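Local coordinates for protein Rubredoxin\:oxygen oxidoreductase (Desulfovibrio gigas, PDB 1E5D) that catalyses the four-electron reduction of one oxygen molecule to two water molecules, using a diiron centre and flavin mononucleotide, at residues A[128-133]-A[137-142]; A[150-155]-A[159-164]; A[316-321]-A[353-358]. One frame throughout, in Å; residues are numbered along the deposited sequence.

Interaction 1 (A[128-133]-A[137-142]); sequences ETLSLG and VTFYET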
loop_
_atom_site.group_PDB
_atom_site.type_symbol
_atom_site.label_atom_id
_atom_site.label_comp_id
_atom_site.label_asym_id
_atom_site.label_seq_id
_atom_site.Cartn_x
_atom_site.Cartn_y
_atom_site.Cartn_z
ATOM N N GLU A 128 9.579 7.812 41.644
ATOM C CA GLU A 128 8.721 7.779 42.834
ATOM C C GLU A 128 8.441 6.337 43.235
ATOM O O GLU A 128 8.390 5.438 42.396
ATOM C CB GLU A 128 7.435 8.540 42.579
ATOM C CG GLU A 128 6.362 8.533 43.649
ATOM C CD GLU A 128 5.329 9.622 43.364
ATOM O OE1 GLU A 128 5.708 10.634 42.729
ATOM O OE2 GLU A 128 4.147 9.493 43.745
ATOM N N THR A 129 8.272 6.143 44.540
ATOM C CA THR A 129 7.868 4.851 45.064
ATOM C C THR A 129 6.471 4.950 45.682
ATOM O O THR A 129 5.964 6.033 45.952
ATOM C CB THR A 129 8.798 4.292 46.151
ATOM O OG1 THR A 129 8.943 5.296 47.163
ATOM C CG2 THR A 129 10.167 3.982 45.576
ATOM N N LEU A 130 5.902 3.768 45.874
ATOM C CA LEU A 130 4.550 3.633 46.393
ATOM C C LEU A 130 4.461 2.366 47.233
ATOM O O LEU A 130 4.760 1.269 46.758
ATOM C CB LEU A 130 3.543 3.587 45.248
ATOM C CG LEU A 130 2.088 3.312 45.621
ATOM C CD1 LEU A 130 1.472 4.545 46.259
ATOM C CD2 LEU A 130 1.276 2.884 44.405
ATOM N N SER A 131 4.057 2.547 48.477
ATOM C CA SER A 131 3.807 1.435 49.383
ATOM C C SER A 131 2.501 0.747 49.006
ATOM O O SER A 131 1.478 1.421 48.866
ATOM C CB SER A 131 3.747 1.918 50.833
ATOM O OG SER A 131 3.576 0.843 51.743
ATOM N N LEU A 132 2.524 -0.569 48.835
ATOM C CA LEU A 132 1.282 -1.270 48.496
ATOM C C LEU A 132 0.835 -2.101 49.702
ATOM O O LEU A 132 -0.194 -2.766 49.680
ATOM C CB LEU A 132 1.457 -2.134 47.256
ATOM C CG LEU A 132 1.490 -1.455 45.890
ATOM C CD1 LEU A 132 2.398 -0.241 45.860
ATOM C CD2 LEU A 132 1.959 -2.447 44.829
ATOM N N GLY A 133 1.658 -2.008 50.733
ATOM C CA GLY A 133 1.573 -2.723 51.985
ATOM C C GLY A 133 2.915 -3.367 52.301
ATOM O O GLY A 133 3.899 -2.686 52.594
ATOM N N VAL A 137 6.447 -0.567 45.257
ATOM C CA VAL A 137 6.782 -0.527 43.834
ATOM C C VAL A 137 7.416 0.801 43.461
ATOM O O VAL A 137 7.116 1.837 44.059
ATOM C CB VAL A 137 5.533 -0.791 42.970
ATOM C CG1 VAL A 137 4.430 0.200 43.298
ATOM C CG2 VAL A 137 5.893 -0.736 41.494
ATOM N N THR A 138 8.303 0.782 42.467
ATOM C CA THR A 138 8.956 2.020 42.037
ATOM C C THR A 138 8.682 2.328 40.572
ATOM O O THR A 138 8.746 1.450 39.709
ATOM C CB THR A 138 10.469 1.929 42.288
ATOM O OG1 THR A 138 10.677 1.784 43.700
ATOM C CG2 THR A 138 11.163 3.206 41.848
ATOM N N PHE A 139 8.361 3.586 40.272
ATOM C CA PHE A 139 7.959 3.963 38.925
ATOM C C PHE A 139 9.062 4.657 38.141
ATOM O O PHE A 139 9.648 5.631 38.612
ATOM C CB PHE A 139 6.745 4.906 38.964
ATOM C CG PHE A 139 5.530 4.272 39.618
ATOM C CD1 PHE A 139 5.013 3.086 39.130
ATOM C CD2 PHE A 139 4.925 4.864 40.710
ATOM C CE1 PHE A 139 3.905 2.502 39.717
ATOM C CE2 PHE A 139 3.821 4.281 41.301
ATOM C CZ PHE A 139 3.314 3.097 40.810
ATOM N N TYR A 140 9.316 4.151 36.930
ATOM C CA TYR A 140 10.284 4.820 36.063
ATOM C C TYR A 140 9.608 5.288 34.780
ATOM O O TYR A 140 8.728 4.622 34.231
ATOM C CB TYR A 140 11.480 3.911 35.762
ATOM C CG TYR A 140 12.309 3.640 36.996
ATOM C CD1 TYR A 140 13.029 4.664 37.603
ATOM C CD2 TYR A 140 12.364 2.372 37.556
ATOM C CE1 TYR A 140 13.790 4.427 38.733
ATOM C CE2 TYR A 140 13.121 2.128 38.688
ATOM C CZ TYR A 140 13.828 3.159 39.269
ATOM O OH TYR A 140 14.578 2.907 40.395
ATOM N N GLU A 141 10.037 6.460 34.313
ATOM C CA GLU A 141 9.482 6.996 33.075
ATOM C C GLU A 141 10.325 6.545 31.886
ATOM O O GLU A 141 11.552 6.480 31.939
ATOM C CB GLU A 141 9.404 8.516 33.126
ATOM C CG GLU A 141 8.457 9.060 34.186
ATOM C CD GLU A 141 8.279 10.563 34.082
ATOM O OE1 GLU A 141 9.181 11.253 33.564
ATOM O OE2 GLU A 141 7.220 11.052 34.523
ATOM N N THR A 142 9.619 6.233 30.809
ATOM C CA THR A 142 10.229 5.735 29.586
ATOM C C THR A 142 9.574 6.411 28.387
ATOM O O THR A 142 9.098 5.734 27.479
ATOM C CB THR A 142 10.098 4.208 29.480
ATOM O OG1 THR A 142 8.796 3.782 29.907
ATOM C CG2 THR A 142 11.079 3.519 30.421
#
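In Leu-130 a first torsion of 174° swings CG across from the backbone N, while in Phe-139 one of -61° keeps CG beside the N. These torsions bring the two side chains together, and they cross at a slant on one face of the sheet. Leu-130 CB lies 4.0 Å from Phe-139 CE2. Further out, Leu-130 CD2 lies 4.1 Å from Phe-139 CZ. Leu-130 thus approaches the CE2-CZ part of the ring obliquely. Val-137 joins the same patch, with its CG1 at 4.0 Å from Leu-130 CB. Leu-132 crosses Val-137 at a slant, and both its methyls approach Val-137 CG1, CD2 at 3.9 Å. Its CD1 comes closer still, but that approach is too short to trust.

Three backbone hydrogen bonds hold the strands together. Leu-130 and Val-137 form an antiparallel hydrogen-bonded pair: Leu-130 N gives to Val-137 O at 2.9 Å, and Val-137 N gives to Leu-130 O at 2.9 Å. Phe-139 N gives to Glu-128 O at 2.8 Å, in an almost straight bond (174°). Thr-129 and Thr-138 form the non-hydrogen-bonded pair, with CA atoms 4.3 Å apart. Their side chains lie alongside each other on the face opposite the apolar patch and point the same way.

The apolar patch continues into the domain. Phe-155 packs on Leu-132 and Val-137, and Val-124 packs on Phe-139. Glu-128 OE1 is taken up by Lys-125 N, just before the hairpin. The whole is an antiparallel beta hairpin, with strand 129-131 outermost within the chain in the second sheet of the lactamase-like domain. Its apolar face joins that sheet to strand 121-124 of the other sheet, as in the alpha-beta/beta-alpha sandwich of the metallo-beta-lactamase fold.

Interaction 2 (A[150-155]-A[159-164]); sequences SMVSWF and KVLISN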
loop_
_atom_site.group_PDB
_atom_site.type_symbol
_atom_site.label_atom_id
_atom_site.label_comp_id
_atom_site.label_asym_id
_atom_site.label_seq_id
_atom_site.Cartn_x
_atom_site.Cartn_y
_atom_site.Cartn_z
ATOM N N SER A 150 4.441 6.499 28.323
ATOM C CA SER A 150 5.076 5.262 28.747
ATOM C C SER A 150 5.882 5.389 30.033
ATOM O O SER A 150 6.723 6.273 30.217
ATOM C CB SER A 150 5.989 4.765 27.614
ATOM O OG SER A 150 6.686 3.592 27.995
ATOM N N MET A 151 5.639 4.458 30.946
ATOM C CA MET A 151 6.415 4.313 32.162
ATOM C C MET A 151 6.434 2.850 32.581
ATOM O O MET A 151 5.565 2.086 32.168
ATOM C CB MET A 151 5.845 5.163 33.295
ATOM C CG MET A 151 4.739 4.430 34.039
ATOM S SD MET A 151 4.115 5.373 35.443
ATOM C CE MET A 151 2.609 4.472 35.784
ATOM N N VAL A 152 7.414 2.450 33.386
ATOM C CA VAL A 152 7.456 1.038 33.778
ATOM C C VAL A 152 7.447 0.919 35.294
ATOM O O VAL A 152 7.663 1.910 35.997
ATOM C CB VAL A 152 8.678 0.339 33.165
ATOM C CG1 VAL A 152 8.729 0.605 31.661
ATOM C CG2 VAL A 152 9.966 0.808 33.824
ATOM N N SER A 153 7.189 -0.285 35.803
ATOM C CA SER A 153 7.074 -0.466 37.246
ATOM C C SER A 153 8.059 -1.509 37.753
ATOM O O SER A 153 8.178 -2.592 37.200
ATOM C CB SER A 153 5.660 -0.877 37.656
ATOM O OG SER A 153 4.805 0.250 37.639
ATOM N N TRP A 154 8.744 -1.129 38.818
ATOM C CA TRP A 154 9.802 -1.952 39.375
ATOM C C TRP A 154 9.501 -2.381 40.807
ATOM O O TRP A 154 9.220 -1.552 41.671
ATOM C CB TRP A 154 11.109 -1.163 39.349
ATOM C CG TRP A 154 12.316 -1.881 39.859
ATOM C CD1 TRP A 154 13.208 -1.431 40.793
ATOM C CD2 TRP A 154 12.769 -3.182 39.459
ATOM N NE1 TRP A 154 14.185 -2.373 41.000
ATOM C CE2 TRP A 154 13.940 -3.455 40.195
ATOM C CE3 TRP A 154 12.298 -4.138 38.554
ATOM C CZ2 TRP A 154 14.644 -4.650 40.044
ATOM C CZ3 TRP A 154 13.001 -5.324 38.409
ATOM C CH2 TRP A 154 14.164 -5.571 39.153
ATOM N N PHE A 155 9.574 -3.683 41.004
ATOM C CA PHE A 155 9.602 -4.329 42.308
ATOM C C PHE A 155 11.055 -4.730 42.586
ATOM O O PHE A 155 11.511 -5.789 42.156
ATOM C CB PHE A 155 8.659 -5.527 42.362
ATOM C CG PHE A 155 7.201 -5.104 42.495
ATOM C CD1 PHE A 155 6.636 -4.856 43.734
ATOM C CD2 PHE A 155 6.409 -4.956 41.368
ATOM C CE1 PHE A 155 5.321 -4.459 43.866
ATOM C CE2 PHE A 155 5.088 -4.564 41.489
ATOM C CZ PHE A 155 4.546 -4.308 42.735
ATOM N N LYS A 159 12.348 -8.140 42.288
ATOM C CA LYS A 159 13.092 -8.055 41.035
ATOM C C LYS A 159 12.175 -8.347 39.848
ATOM O O LYS A 159 12.499 -9.112 38.948
ATOM C CB LYS A 159 14.295 -9.001 41.053
ATOM C CG LYS A 159 15.365 -8.554 42.043
ATOM C CD LYS A 159 16.704 -9.204 41.748
ATOM C CE LYS A 159 17.247 -9.934 42.967
ATOM N NZ LYS A 159 17.462 -11.382 42.685
ATOM N N VAL A 160 11.017 -7.705 39.905
ATOM C CA VAL A 160 9.962 -7.801 38.919
ATOM C C VAL A 160 9.807 -6.473 38.185
ATOM O O VAL A 160 9.429 -5.469 38.781
ATOM C CB VAL A 160 8.591 -8.157 39.525
ATOM C CG1 VAL A 160 7.591 -8.438 38.410
ATOM C CG2 VAL A 160 8.709 -9.337 40.478
ATOM N N LEU A 161 10.115 -6.501 36.897
ATOM C CA LEU A 161 9.911 -5.338 36.047
ATOM C C LEU A 161 8.660 -5.550 35.193
ATOM O O LEU A 161 8.613 -6.480 34.386
ATOM C CB LEU A 161 11.125 -5.087 35.165
ATOM C CG LEU A 161 11.054 -3.851 34.270
ATOM C CD1 LEU A 161 11.010 -2.573 35.095
ATOM C CD2 LEU A 161 12.228 -3.849 33.298
ATOM N N ILE A 162 7.672 -4.697 35.400
ATOM C CA ILE A 162 6.451 -4.661 34.605
ATOM C C ILE A 162 6.556 -3.508 33.605
ATOM O O ILE A 162 6.438 -2.369 34.057
ATOM C CB ILE A 162 5.216 -4.519 35.507
ATOM C CG1 ILE A 162 5.167 -5.549 36.643
ATOM C CG2 ILE A 162 3.943 -4.556 34.672
ATOM C CD1 ILE A 162 4.090 -5.322 37.677
ATOM N N SER A 163 6.793 -3.820 32.337
ATOM C CA SER A 163 7.321 -2.934 31.321
ATOM C C SER A 163 6.394 -2.452 30.218
ATOM O O SER A 163 6.908 -1.905 29.225
ATOM C CB SER A 163 8.488 -3.655 30.594
ATOM O OG SER A 163 8.042 -4.952 30.239
ATOM N N ASN A 164 5.090 -2.601 30.318
ATOM C CA ASN A 164 4.155 -2.243 29.248
ATOM C C ASN A 164 4.602 -2.870 27.927
ATOM O O ASN A 164 4.898 -4.068 27.906
ATOM C CB ASN A 164 3.916 -0.752 29.170
ATOM C CG ASN A 164 4.873 0.228 28.567
ATOM O OD1 ASN A 164 4.932 0.332 27.332
ATOM N ND2 ASN A 164 5.619 0.965 29.377
#
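Trp-154 lays its indole along the start of the partner strand and the residue before it, past Leu-161, Val-160 and Lys-159. With chi1 at -179°, CB leads to a ring that reaches across to segment 159-164, with its edge to Leu-161. CE3 sits obliquely against Val-160 O and also lies 3.7 Å from Leu-161 CB. CZ3 has Leu-161 N at 3.5 Å, at the ring edge. CH2, the far end, comes obliquely to Lys-159 and lies nearest its CA; Lys-159 CB is 3.9 Å away. Lys-159 NZ turns elsewhere, to a salt bridge with Glu-220.

On the other sheet face Phe-155 presents a ring edge to Ile-162, with CE2 4.0 Å from Ile-162 CD1. Backbone bonds between Ser-153 and Ile-162 run both ways. Phe-155 N gives to Val-160 O, and Phe-155 O receives Val-160 N at 3.0 Å. Lys-159 also faces Phe-155, which makes a G1 beta bulge.

At the far end the Asn-164 amide bridges two partners. Its ND2 gives to Met-151 O at 3.0 Å, from above the carbonyl plane. It also gives to Ser-150 OG at 3.2 Å. That hydroxyl is further bonded to Leu-145 O.

This is a tight antiparallel hairpin in the core of the metallo-beta-lactamase fold. It delivers the chain to Asp-165, a residue of the diiron site, with the Asn-164 side chain about 6 Å from the bound diiron group.

Interaction 3 (A[316-321]-A[353-358]); sequences NGILPY and KVLAEW. With FMN (flavin mononucleotide), chain C.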
loop_
_atom_site.group_PDB
_atom_site.type_symbol
_atom_site.label_atom_id
_atom_site.label_comp_id
_atom_site.label_asym_id
_atom_site.label_seq_id
_atom_site.Cartn_x
_atom_site.Cartn_y
_atom_site.Cartn_z
ATOM N N ASN A 316 4.787 8.851 -13.941
ATOM C CA ASN A 316 5.729 9.878 -13.510
ATOM C C ASN A 316 6.206 9.692 -12.082
ATOM O O ASN A 316 6.764 10.614 -11.492
ATOM C CB ASN A 316 5.077 11.265 -13.678
ATOM C CG ASN A 316 4.718 11.448 -15.151
ATOM O OD1 ASN A 316 3.555 11.601 -15.507
ATOM N ND2 ASN A 316 5.752 11.400 -15.988
ATOM N N GLY A 317 5.982 8.493 -11.556
ATOM C CA GLY A 317 6.403 8.176 -10.206
ATOM C C GLY A 317 6.651 6.686 -10.035
ATOM O O GLY A 317 6.892 5.964 -11.002
ATOM N N ILE A 318 6.573 6.263 -8.778
ATOM C CA ILE A 318 6.817 4.874 -8.419
ATOM C C ILE A 318 5.496 4.191 -8.088
ATOM O O ILE A 318 4.503 4.869 -7.837
ATOM C CB ILE A 318 7.764 4.771 -7.214
ATOM C CG1 ILE A 318 7.157 5.341 -5.929
ATOM C CG2 ILE A 318 9.101 5.428 -7.507
ATOM C CD1 ILE A 318 7.959 5.037 -4.680
ATOM N N LEU A 319 5.516 2.870 -8.103
ATOM C CA LEU A 319 4.336 2.079 -7.785
ATOM C C LEU A 319 3.907 2.281 -6.336
ATOM O O LEU A 319 4.686 2.441 -5.405
ATOM C CB LEU A 319 4.590 0.601 -8.095
ATOM C CG LEU A 319 4.664 0.233 -9.584
ATOM C CD1 LEU A 319 4.981 -1.251 -9.750
ATOM C CD2 LEU A 319 3.368 0.579 -10.294
ATOM N N PRO A 320 2.581 2.280 -6.179
ATOM C CA PRO A 320 1.936 2.626 -4.916
ATOM C C PRO A 320 2.476 1.833 -3.733
ATOM O O PRO A 320 2.777 2.389 -2.680
ATOM C CB PRO A 320 0.486 2.203 -5.166
ATOM C CG PRO A 320 0.311 2.305 -6.643
ATOM C CD PRO A 320 1.623 1.931 -7.250
ATOM N N TYR A 321 2.588 0.524 -3.905
ATOM C CA TYR A 321 3.016 -0.366 -2.837
ATOM C C TYR A 321 4.471 -0.121 -2.469
ATOM O O TYR A 321 4.890 -0.323 -1.326
ATOM C CB TYR A 321 2.818 -1.821 -3.262
ATOM C CG TYR A 321 1.377 -2.249 -3.287
ATOM C CD1 TYR A 321 0.448 -1.612 -2.475
ATOM C CD2 TYR A 321 0.944 -3.274 -4.114
ATOM C CE1 TYR A 321 -0.882 -1.986 -2.480
ATOM C CE2 TYR A 321 -0.390 -3.657 -4.125
ATOM C CZ TYR A 321 -1.293 -3.010 -3.313
ATOM O OH TYR A 321 -2.616 -3.385 -3.314
ATOM N N LYS A 353 15.150 8.247 -9.883
ATOM C CA LYS A 353 15.357 9.577 -9.320
ATOM C C LYS A 353 14.654 9.680 -7.972
ATOM O O LYS A 353 15.217 10.047 -6.939
ATOM C CB LYS A 353 14.820 10.625 -10.288
ATOM C CG LYS A 353 15.677 11.868 -10.420
ATOM C CD LYS A 353 16.268 11.958 -11.827
ATOM C CE LYS A 353 16.491 13.399 -12.263
ATOM N NZ LYS A 353 16.175 13.632 -13.699
ATOM N N VAL A 354 13.368 9.313 -7.999
ATOM C CA VAL A 354 12.534 9.359 -6.810
ATOM C C VAL A 354 13.003 8.399 -5.725
ATOM O O VAL A 354 13.070 8.764 -4.548
ATOM C CB VAL A 354 11.066 9.034 -7.150
ATOM C CG1 VAL A 354 10.289 8.774 -5.874
ATOM C CG2 VAL A 354 10.445 10.179 -7.937
ATOM N N LEU A 355 13.329 7.167 -6.109
ATOM C CA LEU A 355 13.792 6.221 -5.088
ATOM C C LEU A 355 15.023 6.769 -4.389
ATOM O O LEU A 355 15.133 6.721 -3.165
ATOM C CB LEU A 355 14.056 4.856 -5.726
ATOM C CG LEU A 355 12.768 4.174 -6.221
ATOM C CD1 LEU A 355 13.079 2.929 -7.030
ATOM C CD2 LEU A 355 11.878 3.861 -5.033
ATOM N N ALA A 356 15.932 7.328 -5.180
ATOM C CA ALA A 356 17.151 7.934 -4.656
ATOM C C ALA A 356 16.822 9.026 -3.649
ATOM O O ALA A 356 17.412 9.057 -2.574
ATOM C CB ALA A 356 18.020 8.490 -5.769
ATOM N N GLU A 357 15.879 9.903 -3.974
ATOM C CA GLU A 357 15.520 10.966 -3.031
ATOM C C GLU A 357 15.014 10.385 -1.714
ATOM O O GLU A 357 15.247 10.942 -0.639
ATOM C CB GLU A 357 14.458 11.881 -3.634
ATOM C CG GLU A 357 14.370 13.267 -3.027
ATOM C CD GLU A 357 14.205 14.359 -4.070
ATOM O OE1 GLU A 357 13.615 14.089 -5.139
ATOM O OE2 GLU A 357 14.669 15.493 -3.818
ATOM N N TRP A 358 14.310 9.260 -1.814
ATOM C CA TRP A 358 13.768 8.605 -0.630
ATOM C C TRP A 358 14.907 8.059 0.233
ATOM O O TRP A 358 14.969 8.295 1.433
ATOM C CB TRP A 358 12.845 7.453 -1.000
ATOM C CG TRP A 358 11.410 7.726 -1.266
ATOM C CD1 TRP A 358 10.825 7.922 -2.490
ATOM C CD2 TRP A 358 10.357 7.827 -0.298
ATOM N NE1 TRP A 358 9.475 8.142 -2.339
ATOM C CE2 TRP A 358 9.164 8.090 -1.004
ATOM C CE3 TRP A 358 10.304 7.724 1.097
ATOM C CZ2 TRP A 358 7.938 8.249 -0.353
ATOM C CZ3 TRP A 358 9.091 7.884 1.738
ATOM C CH2 TRP A 358 7.919 8.145 1.012
HETATM N N1 FMN C . 7.105 4.894 -18.118
HETATM C C2 FMN C . 7.507 6.152 -18.006
HETATM O O2 FMN C . 8.548 6.542 -18.465
HETATM N N3 FMN C . 6.730 7.125 -17.322
HETATM C C4 FMN C . 5.385 6.900 -17.088
HETATM O O4 FMN C . 4.772 7.752 -16.473
HETATM C C4A FMN C . 4.921 5.531 -17.253
HETATM N N5 FMN C . 3.750 5.134 -16.706
HETATM C C5A FMN C . 3.240 3.945 -17.170
HETATM C C6 FMN C . 1.952 3.564 -16.716
HETATM C C7 FMN C . 1.474 2.291 -16.918
HETATM C C7M FMN C . 0.248 1.831 -16.176
HETATM C C8 FMN C . 2.311 1.304 -17.571
HETATM C C8M FMN C . 1.723 -0.021 -18.000
HETATM C C9 FMN C . 3.493 1.732 -18.195
HETATM C C9A FMN C . 4.037 2.962 -17.820
HETATM N N10 FMN C . 5.395 3.326 -18.076
HETATM C C10 FMN C . 5.817 4.569 -17.878
HETATM C "C1'" FMN C . 6.229 2.338 -18.802
HETATM C "C2'" FMN C . 6.844 1.307 -17.822
HETATM O "O2'" FMN C . 7.680 1.967 -16.878
HETATM C "C3'" FMN C . 7.667 0.368 -18.690
HETATM O "O3'" FMN C . 6.739 -0.525 -19.299
HETATM C "C4'" FMN C . 8.655 -0.443 -17.847
HETATM O "O4'" FMN C . 9.393 -1.341 -18.693
HETATM C "C5'" FMN C . 7.848 -1.200 -16.815
HETATM O "O5'" FMN C . 8.823 -2.067 -15.941
HETATM P P FMN C . 8.345 -3.344 -15.260
HETATM O O1P FMN C . 9.333 -3.607 -14.121
HETATM O O2P FMN C . 7.004 -3.276 -14.887
HETATM O O3P FMN C . 8.432 -4.454 -16.203
#
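Asn-316 meets the flavin, and two residues later Ile-318 meets the helix of 353-358. The backbone N of Asn-316 gives a hydrogen bond to O4 of FMN at 2.8 Å, with an angle of 145° at the hydrogen. Its side-chain amide turns to other partners: ND2 to Glu-350, and OD1 to Arg-333 of the second subunit. Gly-317 carries the chain from the flavin to Ile-318.

Ile-318 points at the helix and makes the whole side-chain contact. A chi1 of 66° puts CG1 between the backbone N and the carbonyl carbon and leaves CG2 beside the N. CG2 touches two residues. It lies 3.9 Å from Val-354 CG1 and 4.0 Å from Leu-355 CD2. The CG1 branch ends in CD1, which lies 4.1 Å from Leu-355 CD2 and 4.2 Å from Trp-358 NE1, oblique to the indole.

Leu-319 then takes the N-cap position of the helix that begins at Pro-320. Tyr-321 packs edge-to-face on His-294 of the second subunit.

No hydrogen bond crosses between the two segments. Their grip is apolar and non-directional. The polar work lies at the flavodoxin-like flavin site, where the N-H of Asn-316 probably helps to polarise the C4=O4 carbonyl of the flavin.

In the fold
From the N terminus, the chain first forms the sheet that ends at strand 121-124. Interaction 1 then closes a short turn between strands 129-131 and 136-141. Interaction 2 closes the next turn, between strands 151-155 and 160-164. The two follow in series and neither nests nor crosses. They do touch: strands 136-141 and 151-155 are neighbours, so the two hairpins form four consecutive strands of one sheet. Interaction 3 comes much later, in the flavodoxin domain. It closes a longer loop that holds helix 320-331 and strand 338-345, and ties the flavin-binding loop before helix 320-331 to helix 350-361. Its centre is about 43 Å from that of interaction 2, on the opposite side of the chain's centre.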